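Local coordinates for putative serine protease (Human astrovirus 1, PDB 2W5E), which is the chymotrypsin-like serine protease part of a viral polyprotein and probably cleaves that polyprotein into its functional products, at residues 24-29 against 136-141. Residues are numbered along the deposited sequence; the frame is centred on the assembly and turned at random.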
ATOM      1  N   THR A  24     -15.262 -22.357   9.695  1.00 26.31           N
ATOM      2  CA  THR A  24     -14.387 -21.271   9.270  1.00 25.08           C
ATOM      3  C   THR A  24     -12.983 -21.489   9.835  1.00 24.57           C
ATOM      4  O   THR A  24     -12.815 -21.946  10.972  1.00 24.11           O
ATOM      5  CB  THR A  24     -14.954 -19.881   9.700  1.00 25.18           C
ATOM      6  OG1 THR A  24     -16.222 -19.666   9.069  1.00 24.35           O
ATOM      7  CG2 THR A  24     -14.012 -18.744   9.299  1.00 24.41           C
ATOM      8  N   GLY A  25     -11.977 -21.181   9.022  1.00 23.75           N
ATOM      9  CA  GLY A  25     -10.596 -21.158   9.478  1.00 23.23           C
ATOM     10  C   GLY A  25      -9.987 -19.800   9.165  1.00 22.73           C
ATOM     11  O   GLY A  25     -10.544 -19.028   8.387  1.00 22.71           O
ATOM     12  N   PHE A  26      -8.847 -19.503   9.770  1.00 22.64           N
ATOM     13  CA  PHE A  26      -8.137 -18.272   9.445  1.00 22.69           C
ATOM     14  C   PHE A  26      -6.624 -18.435   9.485  1.00 22.92           C
ATOM     15  O   PHE A  26      -6.083 -19.199  10.287  1.00 22.75           O
ATOM     16  CB  PHE A  26      -8.609 -17.103  10.329  1.00 22.12           C
ATOM     17  CG  PHE A  26      -8.316 -17.280  11.790  1.00 22.02           C
ATOM     18  CD1 PHE A  26      -9.229 -17.921  12.626  1.00 22.44           C
ATOM     19  CD2 PHE A  26      -7.141 -16.780  12.340  1.00 21.12           C
ATOM     20  CE1 PHE A  26      -8.972 -18.066  13.984  1.00 21.93           C
ATOM     21  CE2 PHE A  26      -6.870 -16.927  13.699  1.00 22.01           C
ATOM     22  CZ  PHE A  26      -7.785 -17.569  14.523  1.00 21.95           C
ATOM     23  N   PHE A  27      -5.954 -17.688   8.613  1.00 23.72           N
ATOM     24  CA  PHE A  27      -4.514 -17.762   8.467  1.00 24.08           C
ATOM     25  C   PHE A  27      -3.837 -16.898   9.521  1.00 24.78           C
ATOM     26  O   PHE A  27      -4.210 -15.733   9.729  1.00 24.85           O
ATOM     27  CB  PHE A  27      -4.092 -17.336   7.053  1.00 23.96           C
ATOM     28  CG  PHE A  27      -4.716 -18.160   5.954  1.00 23.58           C
ATOM     29  CD1 PHE A  27      -4.117 -19.342   5.523  1.00 23.50           C
ATOM     30  CD2 PHE A  27      -5.898 -17.751   5.344  1.00 23.51           C
ATOM     31  CE1 PHE A  27      -4.691 -20.112   4.503  1.00 23.07           C
ATOM     32  CE2 PHE A  27      -6.477 -18.510   4.327  1.00 23.61           C
ATOM     33  CZ  PHE A  27      -5.873 -19.695   3.906  1.00 23.26           C
ATOM     34  N   SER A  28      -2.857 -17.492  10.195  1.00 25.46           N
ATOM     35  CA  SER A  28      -2.035 -16.801  11.181  1.00 26.55           C
ATOM     36  C   SER A  28      -0.665 -17.472  11.214  1.00 27.24           C
ATOM     37  O   SER A  28      -0.558 -18.691  11.418  1.00 26.92           O
ATOM     38  CB  SER A  28      -2.685 -16.841  12.561  1.00 26.61           C
ATOM     39  OG  SER A  28      -1.953 -16.066  13.494  1.00 26.90           O
ATOM     40  N   GLY A  29       0.379 -16.674  11.001  1.00 27.97           N
ATOM     41  CA  GLY A  29       1.723 -17.205  10.799  1.00 28.68           C
ATOM     42  C   GLY A  29       1.725 -18.189   9.646  1.00 28.83           C
ATOM     43  O   GLY A  29       1.232 -17.882   8.559  1.00 28.84           O
ATOM     44  N   CYS A 136      -8.445  -5.204  14.137  1.00 27.95           N
ATOM     45  CA  CYS A 136      -8.360  -6.388  13.284  1.00 27.91           C
ATOM     46  C   CYS A 136      -7.367  -7.454  13.713  1.00 28.08           C
ATOM     47  O   CYS A 136      -7.016  -8.328  12.922  1.00 28.32           O
ATOM     48  N   ARG A 137      -6.928  -7.395  14.967  1.00 28.47           N
ATOM     49  CA  ARG A 137      -6.067  -8.427  15.547  1.00 29.00           C
ATOM     50  C   ARG A 137      -6.915  -9.470  16.277  1.00 28.56           C
ATOM     51  O   ARG A 137      -7.848  -9.112  16.995  1.00 28.22           O
ATOM     52  CB  ARG A 137      -5.058  -7.802  16.521  1.00 29.36           C
ATOM     53  CG  ARG A 137      -4.372  -6.538  16.001  1.00 32.09           C
ATOM     54  CD  ARG A 137      -3.330  -6.844  14.947  1.00 36.16           C
ATOM     55  NE  ARG A 137      -2.061  -7.213  15.560  1.00 40.08           N
ATOM     56  CZ  ARG A 137      -0.944  -6.489  15.501  1.00 40.78           C
ATOM     57  NH1 ARG A 137      -0.913  -5.339  14.834  1.00 41.82           N
ATOM     58  NH2 ARG A 137       0.151  -6.928  16.107  1.00 41.34           N
ATOM     59  N   VAL A 138      -6.584 -10.749  16.101  1.00 28.57           N
ATOM     60  CA  VAL A 138      -7.371 -11.850  16.682  1.00 28.62           C
ATOM     61  C   VAL A 138      -7.259 -11.893  18.197  1.00 28.58           C
ATOM     62  O   VAL A 138      -6.155 -11.907  18.746  1.00 28.84           O
ATOM     63  CB  VAL A 138      -6.947 -13.248  16.146  1.00 28.84           C
ATOM     64  CG1 VAL A 138      -8.082 -14.270  16.341  1.00 28.49           C
ATOM     65  CG2 VAL A 138      -6.580 -13.171  14.710  1.00 29.50           C
ATOM     66  N   LEU A 139      -8.413 -11.924  18.857  1.00 28.35           N
ATOM     67  CA  LEU A 139      -8.494 -12.071  20.308  1.00 28.25           C
ATOM     68  C   LEU A 139      -8.911 -13.483  20.709  1.00 28.01           C
ATOM     69  O   LEU A 139      -8.523 -13.975  21.769  1.00 28.02           O
ATOM     70  CB  LEU A 139      -9.521 -11.087  20.884  1.00 28.27           C
ATOM     71  CG  LEU A 139      -9.336  -9.579  20.698  1.00 28.60           C
ATOM     72  CD1 LEU A 139     -10.591  -8.855  21.150  1.00 28.27           C
ATOM     73  CD2 LEU A 139      -8.128  -9.082  21.464  1.00 28.82           C
ATOM     74  N   ALA A 140      -9.724 -14.117  19.865  1.00 27.66           N
ATOM     75  CA  ALA A 140     -10.408 -15.356  20.231  1.00 27.32           C
ATOM     76  C   ALA A 140     -10.918 -16.133  19.016  1.00 26.93           C
ATOM     77  O   ALA A 140     -10.950 -15.614  17.905  1.00 26.19           O
ATOM     78  CB  ALA A 140     -11.567 -15.048  21.186  1.00 27.27           C
ATOM     79  N   VAL A 141     -11.320 -17.381  19.255  1.00 27.11           N
ATOM     80  CA  VAL A 141     -11.874 -18.260  18.215  1.00 27.39           C
ATOM     81  C   VAL A 141     -13.322 -18.645  18.560  1.00 27.71           C
ATOM     82  O   VAL A 141     -13.569 -19.243  19.609  1.00 27.49           O
ATOM     83  CB  VAL A 141     -11.002 -19.538  18.047  1.00 27.44           C
ATOM     84  CG1 VAL A 141     -11.564 -20.449  16.961  1.00 26.86           C
ATOM     85  CG2 VAL A 141      -9.544 -19.173  17.748  1.00 26.46           C
TER
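Phe26 reaches across from the strand 21-28 and brings the far end of its ring against two valines, Val138 and Val141, of the strand 138-146. With chi1 at 64°, CG of Phe26 is flanked by the backbone N and the carbonyl carbon, a torsion that carries the ring out from its own strand to the two valines. Val138 points back at the ring, head-on to Phe26, both methyls turned to it: CG1 lies 3.8 Å from Phe26 CZ, while CG2 of Val138 is 3.9 Å from CE2 of Phe26. CG1 approaches the ring at a slant. Val141 is placed differently, its side chain angled across that of Phe26. Val141 CG2, trans to its carbonyl carbon, lies in the ring plane at the edge, 4.0 Å from Phe26 CE1 and equally near CZ. The two strands belong to the N-terminal and C-terminal beta-barrels of the chymotrypsin-like fold, so this purely apolar packing, with no hydrogen bond between the segments, is part of the buried interface between the barrels. The catalytic Asp65 and Ser127 lie nearby, each with its side chain about 8 Å from that of Val141. Between the valines, Leu139 and Ala140 form a classic beta bulge opposite Val131. Pro130 touches both Phe26 and Val138, and Leu13 and Val33, from the strands flanking 21-28, also pack against Phe26.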